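Local atomic coordinates of 2-hydroxymethyl glutarate dehydrogenase (Eubacterium barkeri, PDB entry 3CKY), a protein that catalyses the NAD-dependent interconversion of 2-formylglutarate and (S)-2-hydroxymethylglutarate, a step of nicotinate fermentation. Residues M97-T105 with K243-E254; D118-G126 with T167-I175. All blocks are in the same frame, centred on the assembly; numbering follows the deposited sequence.

How the interactions relate
Both interactions join the nucleotide-binding part of the chain to the helical part that follows it. Interaction 2 is buried and polar at its centre: a strand carboxylate receives backbone N-H groups from the start of helix 169-197, and a lysine amine bonds a strand carbonyl. Interaction 1 is partly buried and rests more on side-chain approaches, serines of a loop and helix start meeting leucine and glutamate of helix 238-255. Their centres lie about 11 Å apart and they touch directly, Thr-105 OG1 standing 2.6 Å from Asp-171 OD2 in a probable hydrogen bond. Interaction 2 is nested along the chain inside the loop closed by interaction 1, and both touch the same neighbouring subunit.

Interaction 1: M97-T105 with K243-E254; sequences MSSVSPSST and KDLGLALEAGKE
Ser-101 and Glu-250 meet side chain to side chain, with Ser-101 OG 2.9 Å from Glu-250 OE1. The hydroxyl lies between its own N and carbonyl carbon (chi1 65°), while Glu-250, with CG opposite its backbone N (chi1 -174°) and the chain extended beyond it, carries its carboxylate to the serine. A water links the two: it accepts from Ser-101 N at 3.1 Å and donates to Glu-250 OE2 at 2.7 Å. The carboxylate is therefore tied indirectly to the backbone at the N-cap of helix 102-114. Beside this polar pair, Leu-247 lays its two methyl branches along the loop. Its CD2 lies 3.8 Å from Ser-101 N and also touches Val-100 CA, whereas CD1 approaches Ser-99 OG at 3.1 Å. Pro-102 CD and Ala-251 CB add a light apolar touch at 4.3 Å, near where the two backbones come closest, 5.9 Å between Ser-101 CA and Ala-251 CA. Glu-254 is modelled implausibly close to Ser-103 OG, so the detail there is doubtful. At the other end lie Ser-99 and Lys-243, both probably NAD(+)-binding; the end of the lysine comes near Ser-99, though its amine hydrogen-bonds Pro-69 O. Segment 97-105 follows strand 93-96 of the Rossmann sheet and 243-254 belongs to the helical part, so the contact joins the two domains beside the likely cofactor site. Helix 169-197 packs alongside, touching Val-100, Pro-102, Asp-244 and Ala-248, and helix 260-274 meets Leu-245 and Leu-249. Leu-194 and Cys-198 of a neighbouring subunit pack on Ala-251 and Pro-102.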
ATOM      1  N   MET A  97     -21.658 -19.256 -12.655  1.00 64.02           N
ATOM      2  CA  MET A  97     -21.081 -19.482 -11.337  1.00 64.19           C
ATOM      3  C   MET A  97     -19.595 -19.137 -11.333  1.00 63.58           C
ATOM      4  O   MET A  97     -18.894 -19.401 -10.355  1.00 63.39           O
ATOM      5  CB  MET A  97     -21.284 -20.940 -10.925  1.00 64.20           C
ATOM      6  CG  MET A  97     -22.729 -21.369 -10.942  1.00 64.84           C
ATOM      7  SD  MET A  97     -22.916 -23.104 -10.540  1.00 66.30           S
ATOM      8  CE  MET A  97     -22.491 -23.856 -12.132  1.00 66.94           C
ATOM      9  N   SER A  98     -19.128 -18.543 -12.434  1.00 62.94           N
ATOM     10  CA  SER A  98     -17.743 -18.141 -12.578  1.00 62.69           C
ATOM     11  C   SER A  98     -17.331 -17.120 -11.538  1.00 62.13           C
ATOM     12  O   SER A  98     -18.114 -16.250 -11.138  1.00 62.06           O
ATOM     13  CB  SER A  98     -17.484 -17.539 -13.961  1.00 62.51           C
ATOM     14  OG  SER A  98     -17.869 -18.424 -14.994  1.00 62.78           O
ATOM     15  N   SER A  99     -16.078 -17.225 -11.126  1.00 61.46           N
ATOM     16  CA  SER A  99     -15.507 -16.276 -10.206  1.00 61.44           C
ATOM     17  C   SER A  99     -15.058 -15.003 -10.958  1.00 61.09           C
ATOM     18  O   SER A  99     -13.918 -14.892 -11.400  1.00 60.52           O
ATOM     19  CB  SER A  99     -14.359 -16.925  -9.457  1.00 61.32           C
ATOM     20  OG  SER A  99     -13.833 -16.021  -8.516  1.00 63.86           O
ATOM     21  N   VAL A 100     -15.973 -14.037 -11.059  1.00 60.72           N
ATOM     22  CA  VAL A 100     -15.749 -12.832 -11.833  1.00 60.75           C
ATOM     23  C   VAL A 100     -16.282 -11.585 -11.117  1.00 60.97           C
ATOM     24  O   VAL A 100     -17.010 -11.680 -10.142  1.00 60.91           O
ATOM     25  CB  VAL A 100     -16.409 -12.934 -13.238  1.00 60.69           C
ATOM     26  CG1 VAL A 100     -15.779 -14.062 -14.062  1.00 59.74           C
ATOM     27  CG2 VAL A 100     -17.923 -13.108 -13.117  1.00 59.08           C
ATOM     28  N   SER A 101     -15.882 -10.412 -11.598  1.00 61.40           N
ATOM     29  CA  SER A 101     -16.370  -9.153 -11.037  1.00 61.79           C
ATOM     30  C   SER A 101     -17.841  -8.942 -11.401  1.00 61.87           C
ATOM     31  O   SER A 101     -18.292  -9.423 -12.442  1.00 61.64           O
ATOM     32  CB  SER A 101     -15.544  -7.980 -11.554  1.00 61.75           C
ATOM     33  OG  SER A 101     -15.728  -7.840 -12.951  1.00 63.18           O
ATOM     34  N   PRO A 102     -18.593  -8.232 -10.534  1.00 62.06           N
ATOM     35  CA  PRO A 102     -19.960  -7.852 -10.860  1.00 62.50           C
ATOM     36  C   PRO A 102     -20.093  -7.195 -12.235  1.00 62.89           C
ATOM     37  O   PRO A 102     -21.021  -7.517 -12.982  1.00 62.90           O
ATOM     38  CB  PRO A 102     -20.325  -6.860  -9.750  1.00 62.46           C
ATOM     39  CG  PRO A 102     -19.459  -7.221  -8.603  1.00 62.12           C
ATOM     40  CD  PRO A 102     -18.194  -7.768  -9.190  1.00 62.00           C
ATOM     41  N   SER A 103     -19.169  -6.294 -12.564  1.00 63.42           N
ATOM     42  CA  SER A 103     -19.206  -5.563 -13.836  1.00 63.95           C
ATOM     43  C   SER A 103     -19.133  -6.514 -15.027  1.00 64.27           C
ATOM     44  O   SER A 103     -19.838  -6.330 -16.009  1.00 64.71           O
ATOM     45  CB  SER A 103     -18.050  -4.561 -13.906  1.00 64.07           C
ATOM     46  OG  SER A 103     -16.817  -5.247 -13.982  1.00 64.97           O
ATOM     47  N   SER A 104     -18.260  -7.519 -14.932  1.00 64.76           N
ATOM     48  CA  SER A 104     -18.182  -8.603 -15.917  1.00 64.89           C
ATOM     49  C   SER A 104     -19.559  -9.189 -16.211  1.00 65.13           C
ATOM     50  O   SER A 104     -19.952  -9.346 -17.375  1.00 65.03           O
ATOM     51  CB  SER A 104     -17.242  -9.717 -15.415  1.00 65.00           C
ATOM     52  OG  SER A 104     -17.573 -10.993 -15.971  1.00 66.43           O
ATOM     53  N   THR A 105     -20.285  -9.509 -15.140  1.00 65.26           N
ATOM     54  CA  THR A 105     -21.614 -10.096 -15.253  1.00 65.29           C
ATOM     55  C   THR A 105     -22.654  -9.087 -15.770  1.00 65.25           C
ATOM     56  O   THR A 105     -23.535  -9.462 -16.550  1.00 65.10           O
ATOM     57  CB  THR A 105     -22.061 -10.701 -13.908  1.00 65.39           C
ATOM     58  OG1 THR A 105     -21.202 -11.802 -13.580  1.00 66.29           O
ATOM     59  CG2 THR A 105     -23.497 -11.202 -13.965  1.00 64.88           C
ATOM     60  N   LYS A 243      -5.918 -14.648  -6.622  1.00 40.68           N
ATOM     61  CA  LYS A 243      -6.879 -14.359  -7.695  1.00 41.14           C
ATOM     62  C   LYS A 243      -8.117 -13.647  -7.125  1.00 40.88           C
ATOM     63  O   LYS A 243      -8.618 -12.671  -7.694  1.00 40.70           O
ATOM     64  CB  LYS A 243      -7.285 -15.672  -8.380  1.00 41.22           C
ATOM     65  CG  LYS A 243      -8.137 -15.541  -9.615  1.00 41.89           C
ATOM     66  CD  LYS A 243      -8.784 -16.893  -9.947  1.00 43.38           C
ATOM     67  CE  LYS A 243      -9.392 -16.937 -11.357  1.00 46.12           C
ATOM     68  NZ  LYS A 243     -10.748 -16.277 -11.473  1.00 49.93           N
ATOM     69  N   ASP A 244      -8.605 -14.149  -5.995  1.00 40.51           N
ATOM     70  CA  ASP A 244      -9.779 -13.569  -5.336  1.00 40.37           C
ATOM     71  C   ASP A 244      -9.528 -12.133  -4.909  1.00 40.02           C
ATOM     72  O   ASP A 244     -10.392 -11.280  -5.074  1.00 39.87           O
ATOM     73  CB  ASP A 244     -10.187 -14.410  -4.121  1.00 40.47           C
ATOM     74  CG  ASP A 244     -10.861 -15.723  -4.508  1.00 41.24           C
ATOM     75  OD1 ASP A 244     -11.273 -15.857  -5.678  1.00 42.88           O
ATOM     76  OD2 ASP A 244     -10.991 -16.610  -3.634  1.00 42.48           O
ATOM     77  N   LEU A 245      -8.346 -11.869  -4.356  1.00 39.88           N
ATOM     78  CA  LEU A 245      -7.979 -10.500  -3.969  1.00 39.64           C
ATOM     79  C   LEU A 245      -7.879  -9.578  -5.199  1.00 39.45           C
ATOM     80  O   LEU A 245      -8.237  -8.400  -5.144  1.00 39.59           O
ATOM     81  CB  LEU A 245      -6.673 -10.494  -3.188  1.00 39.46           C
ATOM     82  CG  LEU A 245      -6.724 -11.105  -1.779  1.00 39.61           C
ATOM     83  CD1 LEU A 245      -5.326 -11.499  -1.286  1.00 39.57           C
ATOM     84  CD2 LEU A 245      -7.395 -10.170  -0.770  1.00 37.89           C
ATOM     85  N   GLY A 246      -7.406 -10.120  -6.314  1.00 39.43           N
ATOM     86  CA  GLY A 246      -7.398  -9.392  -7.587  1.00 39.18           C
ATOM     87  C   GLY A 246      -8.778  -9.010  -8.074  1.00 38.77           C
ATOM     88  O   GLY A 246      -8.958  -7.937  -8.597  1.00 38.73           O
ATOM     89  N   LEU A 247      -9.742  -9.909  -7.919  1.00 38.87           N
ATOM     90  CA  LEU A 247     -11.136  -9.639  -8.292  1.00 38.85           C
ATOM     91  C   LEU A 247     -11.738  -8.526  -7.441  1.00 38.30           C
ATOM     92  O   LEU A 247     -12.499  -7.717  -7.941  1.00 38.07           O
ATOM     93  CB  LEU A 247     -11.987 -10.907  -8.188  1.00 38.85           C
ATOM     94  CG  LEU A 247     -11.777 -11.953  -9.292  1.00 40.90           C
ATOM     95  CD1 LEU A 247     -12.430 -13.304  -8.912  1.00 40.66           C
ATOM     96  CD2 LEU A 247     -12.294 -11.428 -10.666  1.00 40.16           C
ATOM     97  N   ALA A 248     -11.395  -8.510  -6.157  1.00 37.78           N
ATOM     98  CA  ALA A 248     -11.781  -7.446  -5.259  1.00 37.86           C
ATOM     99  C   ALA A 248     -11.246  -6.090  -5.722  1.00 37.69           C
ATOM    100  O   ALA A 248     -11.982  -5.113  -5.750  1.00 38.32           O
ATOM    101  CB  ALA A 248     -11.300  -7.753  -3.835  1.00 37.40           C
ATOM    102  N   LEU A 249      -9.975  -6.039  -6.094  1.00 37.94           N
ATOM    103  CA  LEU A 249      -9.350  -4.819  -6.586  1.00 38.19           C
ATOM    104  C   LEU A 249      -9.971  -4.365  -7.902  1.00 38.31           C
ATOM    105  O   LEU A 249     -10.085  -3.157  -8.146  1.00 37.74           O
ATOM    106  CB  LEU A 249      -7.835  -5.010  -6.752  1.00 38.00           C
ATOM    107  CG  LEU A 249      -7.029  -5.257  -5.466  1.00 38.43           C
ATOM    108  CD1 LEU A 249      -5.556  -5.509  -5.793  1.00 36.69           C
ATOM    109  CD2 LEU A 249      -7.178  -4.122  -4.475  1.00 37.00           C
ATOM    110  N   GLU A 250     -10.337  -5.321  -8.750  1.00 38.88           N
ATOM    111  CA  GLU A 250     -11.050  -5.013  -9.995  1.00 39.64           C
ATOM    112  C   GLU A 250     -12.388  -4.369  -9.664  1.00 39.50           C
ATOM    113  O   GLU A 250     -12.753  -3.351 -10.255  1.00 39.79           O
ATOM    114  CB  GLU A 250     -11.268  -6.273 -10.848  1.00 39.53           C
ATOM    115  CG  GLU A 250     -11.865  -5.960 -12.206  1.00 40.98           C
ATOM    116  CD  GLU A 250     -12.430  -7.170 -12.942  1.00 42.66           C
ATOM    117  OE1 GLU A 250     -13.164  -6.939 -13.938  1.00 47.43           O
ATOM    118  OE2 GLU A 250     -12.154  -8.326 -12.514  1.00 45.41           O
ATOM    119  N   ALA A 251     -13.116  -4.943  -8.712  1.00 39.34           N
ATOM    120  CA  ALA A 251     -14.392  -4.341  -8.282  1.00 39.59           C
ATOM    121  C   ALA A 251     -14.195  -2.965  -7.636  1.00 39.65           C
ATOM    122  O   ALA A 251     -14.993  -2.046  -7.850  1.00 39.63           O
ATOM    123  CB  ALA A 251     -15.167  -5.282  -7.349  1.00 39.09           C
ATOM    124  N   GLY A 252     -13.138  -2.808  -6.840  1.00 40.09           N
ATOM    125  CA  GLY A 252     -12.812  -1.507  -6.271  1.00 40.53           C
ATOM    126  C   GLY A 252     -12.552  -0.419  -7.305  1.00 40.79           C
ATOM    127  O   GLY A 252     -13.022   0.717  -7.156  1.00 40.81           O
ATOM    128  N   LYS A 253     -11.796  -0.766  -8.348  1.00 41.56           N
ATOM    129  CA  LYS A 253     -11.486   0.146  -9.450  1.00 41.89           C
ATOM    130  C   LYS A 253     -12.750   0.525 -10.210  1.00 42.21           C
ATOM    131  O   LYS A 253     -12.970   1.695 -10.494  1.00 42.05           O
ATOM    132  CB  LYS A 253     -10.448  -0.483 -10.401  1.00 42.00           C
ATOM    133  CG  LYS A 253     -10.287   0.237 -11.756  1.00 42.46           C
ATOM    134  CD  LYS A 253      -9.055  -0.245 -12.537  1.00 42.82           C
ATOM    135  CE  LYS A 253      -8.781   0.651 -13.781  1.00 44.54           C
ATOM    136  NZ  LYS A 253      -7.390   0.488 -14.403  1.00 44.83           N
ATOM    137  N   GLU A 254     -13.573  -0.474 -10.535  1.00 42.61           N
ATOM    138  CA  GLU A 254     -14.831  -0.255 -11.272  1.00 43.15           C
ATOM    139  C   GLU A 254     -15.858   0.548 -10.458  1.00 42.68           C
ATOM    140  O   GLU A 254     -16.632   1.313 -11.018  1.00 42.55           O
ATOM    141  CB  GLU A 254     -15.444  -1.594 -11.704  1.00 43.19           C
ATOM    142  CG  GLU A 254     -14.599  -2.345 -12.737  1.00 45.18           C
ATOM    143  CD  GLU A 254     -14.925  -3.841 -12.852  1.00 46.37           C
ATOM    144  OE1 GLU A 254     -15.549  -4.429 -11.926  1.00 51.92           O
ATOM    145  OE2 GLU A 254     -14.541  -4.445 -13.882  1.00 50.56           O
TER
HETATM  146  O   HOH W   1     -13.664 -10.226 -13.696  1.00 40.21           O

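Interaction 2: D118-G126 with T167-I175; sequences DYVDAPVSG and TGAGDAVKI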
ATOM      1  N   ASP A 118     -32.014 -14.212 -20.006  1.00 64.09           N
ATOM      2  CA  ASP A 118     -31.720 -13.779 -18.641  1.00 64.15           C
ATOM      3  C   ASP A 118     -30.353 -14.310 -18.220  1.00 64.04           C
ATOM      4  O   ASP A 118     -30.067 -15.492 -18.389  1.00 64.19           O
ATOM      5  CB  ASP A 118     -32.798 -14.270 -17.671  1.00 64.23           C
ATOM      6  CG  ASP A 118     -34.137 -13.614 -17.911  1.00 64.42           C
ATOM      7  OD1 ASP A 118     -34.164 -12.376 -18.070  1.00 65.38           O
ATOM      8  OD2 ASP A 118     -35.166 -14.331 -17.935  1.00 65.41           O
ATOM      9  N   TYR A 119     -29.514 -13.426 -17.690  1.00 63.89           N
ATOM     10  CA  TYR A 119     -28.159 -13.781 -17.287  1.00 63.81           C
ATOM     11  C   TYR A 119     -27.971 -13.501 -15.792  1.00 63.76           C
ATOM     12  O   TYR A 119     -28.086 -12.352 -15.354  1.00 63.65           O
ATOM     13  CB  TYR A 119     -27.139 -12.982 -18.103  1.00 63.69           C
ATOM     14  CG  TYR A 119     -25.778 -13.636 -18.166  1.00 63.71           C
ATOM     15  CD1 TYR A 119     -25.403 -14.389 -19.275  1.00 63.29           C
ATOM     16  CD2 TYR A 119     -24.870 -13.517 -17.111  1.00 63.19           C
ATOM     17  CE1 TYR A 119     -24.163 -15.005 -19.345  1.00 63.77           C
ATOM     18  CE2 TYR A 119     -23.611 -14.128 -17.173  1.00 63.48           C
ATOM     19  CZ  TYR A 119     -23.267 -14.874 -18.294  1.00 63.87           C
ATOM     20  OH  TYR A 119     -22.035 -15.483 -18.389  1.00 64.01           O
ATOM     21  N   VAL A 120     -27.687 -14.542 -15.011  1.00 63.64           N
ATOM     22  CA  VAL A 120     -27.621 -14.394 -13.556  1.00 63.67           C
ATOM     23  C   VAL A 120     -26.298 -14.902 -13.002  1.00 63.43           C
ATOM     24  O   VAL A 120     -25.807 -15.966 -13.389  1.00 63.17           O
ATOM     25  CB  VAL A 120     -28.819 -15.102 -12.832  1.00 63.99           C
ATOM     26  CG1 VAL A 120     -30.068 -15.083 -13.701  1.00 62.87           C
ATOM     27  CG2 VAL A 120     -28.472 -16.526 -12.439  1.00 64.90           C
ATOM     28  N   ASP A 121     -25.709 -14.114 -12.112  1.00 63.51           N
ATOM     29  CA  ASP A 121     -24.531 -14.556 -11.379  1.00 63.40           C
ATOM     30  C   ASP A 121     -25.010 -15.369 -10.191  1.00 63.29           C
ATOM     31  O   ASP A 121     -25.862 -14.916  -9.429  1.00 63.04           O
ATOM     32  CB  ASP A 121     -23.642 -13.388 -10.926  1.00 63.44           C
ATOM     33  CG  ASP A 121     -24.399 -12.320 -10.149  1.00 63.13           C
ATOM     34  OD1 ASP A 121     -25.420 -11.833 -10.677  1.00 64.57           O
ATOM     35  OD2 ASP A 121     -23.965 -11.955  -9.037  1.00 60.52           O
ATOM     36  N   ALA A 122     -24.482 -16.582 -10.061  1.00 63.38           N
ATOM     37  CA  ALA A 122     -24.836 -17.473  -8.946  1.00 63.56           C
ATOM     38  C   ALA A 122     -23.600 -18.227  -8.449  1.00 63.51           C
ATOM     39  O   ALA A 122     -23.559 -19.455  -8.458  1.00 63.59           O
ATOM     40  CB  ALA A 122     -25.927 -18.446  -9.363  1.00 63.34           C
ATOM     41  N   PRO A 123     -22.582 -17.490  -8.006  1.00 63.56           N
ATOM     42  CA  PRO A 123     -21.420 -18.166  -7.445  1.00 63.74           C
ATOM     43  C   PRO A 123     -21.793 -18.978  -6.195  1.00 63.87           C
ATOM     44  O   PRO A 123     -22.757 -18.653  -5.486  1.00 63.51           O
ATOM     45  CB  PRO A 123     -20.485 -17.016  -7.086  1.00 63.76           C
ATOM     46  CG  PRO A 123     -21.369 -15.835  -6.957  1.00 63.55           C
ATOM     47  CD  PRO A 123     -22.446 -16.029  -7.956  1.00 63.55           C
ATOM     48  N   VAL A 124     -21.041 -20.044  -5.956  1.00 64.03           N
ATOM     49  CA  VAL A 124     -21.364 -20.979  -4.899  1.00 64.28           C
ATOM     50  C   VAL A 124     -20.209 -21.122  -3.916  1.00 64.66           C
ATOM     51  O   VAL A 124     -19.060 -20.794  -4.240  1.00 64.83           O
ATOM     52  CB  VAL A 124     -21.685 -22.368  -5.473  1.00 64.39           C
ATOM     53  CG1 VAL A 124     -22.752 -22.266  -6.554  1.00 63.48           C
ATOM     54  CG2 VAL A 124     -20.414 -23.027  -6.007  1.00 64.14           C
ATOM     55  N   SER A 125     -20.527 -21.588  -2.710  1.00 64.78           N
ATOM     56  CA  SER A 125     -19.508 -22.036  -1.765  1.00 64.89           C
ATOM     57  C   SER A 125     -19.900 -23.396  -1.187  1.00 65.02           C
ATOM     58  O   SER A 125     -21.070 -23.780  -1.232  1.00 65.23           O
ATOM     59  CB  SER A 125     -19.299 -21.005  -0.658  1.00 64.93           C
ATOM     60  OG  SER A 125     -20.495 -20.744   0.043  1.00 65.40           O
ATOM     61  N   GLY A 126     -18.911 -24.124  -0.671  1.00 65.08           N
ATOM     62  CA  GLY A 126     -19.116 -25.472  -0.132  1.00 65.05           C
ATOM     63  C   GLY A 126     -18.189 -26.516  -0.736  1.00 65.16           C
ATOM     64  O   GLY A 126     -18.043 -27.615  -0.192  1.00 65.06           O
ATOM     65  N   THR A 167     -28.494  -8.240 -10.417  1.00 56.12           N
ATOM     66  CA  THR A 167     -27.354  -8.726 -11.182  1.00 55.47           C
ATOM     67  C   THR A 167     -26.015  -8.204 -10.654  1.00 54.94           C
ATOM     68  O   THR A 167     -25.850  -7.011 -10.399  1.00 55.32           O
ATOM     69  CB  THR A 167     -27.518  -8.343 -12.662  1.00 55.68           C
ATOM     70  OG1 THR A 167     -28.802  -8.795 -13.103  1.00 55.69           O
ATOM     71  CG2 THR A 167     -26.422  -8.977 -13.532  1.00 55.88           C
ATOM     72  N   GLY A 168     -25.072  -9.125 -10.472  1.00 53.92           N
ATOM     73  CA  GLY A 168     -23.756  -8.795  -9.952  1.00 52.94           C
ATOM     74  C   GLY A 168     -23.598  -8.919  -8.433  1.00 52.02           C
ATOM     75  O   GLY A 168     -22.449  -8.919  -7.969  1.00 52.16           O
ATOM     76  N   ALA A 169     -24.700  -9.082  -7.663  1.00 50.72           N
ATOM     77  CA  ALA A 169     -24.651  -9.138  -6.176  1.00 49.65           C
ATOM     78  C   ALA A 169     -24.121 -10.455  -5.606  1.00 48.56           C
ATOM     79  O   ALA A 169     -23.455 -10.445  -4.560  1.00 48.16           O
ATOM     80  CB  ALA A 169     -26.018  -8.808  -5.567  1.00 49.72           C
ATOM     81  N   GLY A 170     -24.431 -11.575  -6.268  1.00 47.19           N
ATOM     82  CA  GLY A 170     -23.856 -12.881  -5.919  1.00 46.36           C
ATOM     83  C   GLY A 170     -22.346 -12.852  -6.055  1.00 45.35           C
ATOM     84  O   GLY A 170     -21.623 -13.246  -5.140  1.00 44.46           O
ATOM     85  N   ASP A 171     -21.876 -12.387  -7.215  1.00 44.33           N
ATOM     86  CA  ASP A 171     -20.445 -12.173  -7.451  1.00 43.81           C
ATOM     87  C   ASP A 171     -19.837 -11.265  -6.379  1.00 43.32           C
ATOM     88  O   ASP A 171     -18.758 -11.553  -5.845  1.00 42.90           O
ATOM     89  CB  ASP A 171     -20.202 -11.525  -8.807  1.00 43.40           C
ATOM     90  CG  ASP A 171     -20.526 -12.430  -9.956  1.00 43.31           C
ATOM     91  OD1 ASP A 171     -20.412 -13.663  -9.813  1.00 43.32           O
ATOM     92  OD2 ASP A 171     -20.903 -11.902 -11.015  1.00 43.66           O
ATOM     93  N   ALA A 172     -20.559 -10.188  -6.075  1.00 42.64           N
ATOM     94  CA  ALA A 172     -20.137  -9.200  -5.113  1.00 42.42           C
ATOM     95  C   ALA A 172     -19.891  -9.759  -3.707  1.00 42.06           C
ATOM     96  O   ALA A 172     -18.859  -9.430  -3.084  1.00 41.74           O
ATOM     97  CB  ALA A 172     -21.169  -8.054  -5.050  1.00 42.31           C
ATOM     98  N   VAL A 173     -20.827 -10.569  -3.205  1.00 41.61           N
ATOM     99  CA  VAL A 173     -20.786 -10.991  -1.804  1.00 41.61           C
ATOM    100  C   VAL A 173     -19.673 -12.005  -1.615  1.00 41.50           C
ATOM    101  O   VAL A 173     -18.976 -11.991  -0.600  1.00 41.50           O
ATOM    102  CB  VAL A 173     -22.179 -11.511  -1.283  1.00 41.44           C
ATOM    103  CG1 VAL A 173     -22.509 -12.914  -1.827  1.00 40.83           C
ATOM    104  CG2 VAL A 173     -22.225 -11.464   0.256  1.00 41.18           C
ATOM    105  N   LYS A 174     -19.511 -12.862  -2.613  1.00 41.26           N
ATOM    106  CA  LYS A 174     -18.399 -13.809  -2.666  1.00 41.19           C
ATOM    107  C   LYS A 174     -17.065 -13.058  -2.625  1.00 40.29           C
ATOM    108  O   LYS A 174     -16.215 -13.344  -1.811  1.00 39.47           O
ATOM    109  CB  LYS A 174     -18.517 -14.651  -3.941  1.00 41.63           C
ATOM    110  CG  LYS A 174     -17.440 -15.684  -4.163  1.00 42.59           C
ATOM    111  CD  LYS A 174     -17.882 -17.060  -3.732  1.00 46.43           C
ATOM    112  CE  LYS A 174     -16.734 -18.107  -3.838  1.00 46.96           C
ATOM    113  NZ  LYS A 174     -17.089 -19.382  -3.107  1.00 46.96           N
ATOM    114  N   ILE A 175     -16.908 -12.087  -3.512  1.00 40.13           N
ATOM    115  CA  ILE A 175     -15.700 -11.264  -3.567  1.00 40.03           C
ATOM    116  C   ILE A 175     -15.388 -10.599  -2.209  1.00 39.91           C
ATOM    117  O   ILE A 175     -14.229 -10.582  -1.767  1.00 39.51           O
ATOM    118  CB  ILE A 175     -15.821 -10.209  -4.683  1.00 39.76           C
ATOM    119  CG1 ILE A 175     -15.658 -10.877  -6.054  1.00 40.18           C
ATOM    120  CG2 ILE A 175     -14.817  -9.114  -4.483  1.00 39.56           C
ATOM    121  CD1 ILE A 175     -16.068 -10.018  -7.233  1.00 39.77           C
TER
HETATM  122  O   HOH W   2     -28.841 -11.229 -13.256  1.00 58.85           O
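Asp-121, on a strand of the Rossmann sheet, reaches to the first turn of helix 169-197 and accepts backbone N-H groups at both carboxylate oxygens. Gly-168 N donates to Asp-121 OD1 (2.7 Å, 164° at the hydrogen), arriving from above the carboxylate plane; Asp-171 N donates to Asp-121 OD2 (2.8 Å, 167°) at its anti lone pair. Gly-170 N also lies 2.8 Å from Asp-121 OD2. A carboxylate so placed at a helix N-terminus is probably stabilised as an anion, which would offset the nearness of Asp-171 OD2, 3.6 Å from Asp-121 OD2; the Asp-171 oxygen is itself hydrogen-bonded to Thr-105. With an alanine here, the N-H groups of Gly-168 and Asp-171 would probably lose their acceptor and a gap would open at the helix start. Lys-174, probably the active-site lysine, bends at chi2 (98°) and donates through NZ to Val-124 O at 2.7 Å, which holds the amine against the strand backbone. Between these grips Pro-123 packs its ring on the helix, CG at 3.2 Å from Gly-170 O. The axes of strand 118-121 and helix 169-175 run nearly parallel, 8.0 Å apart at closest approach, setting the turns that carry Lys-174 against the nucleotide-binding sheet. Strand 118-125 lies between strands 93-96 and 136-141, helix 102-114 borders Asp-121 and Thr-167, and Leu-200 of a neighbouring subunit packs against Ala-169 and Val-173.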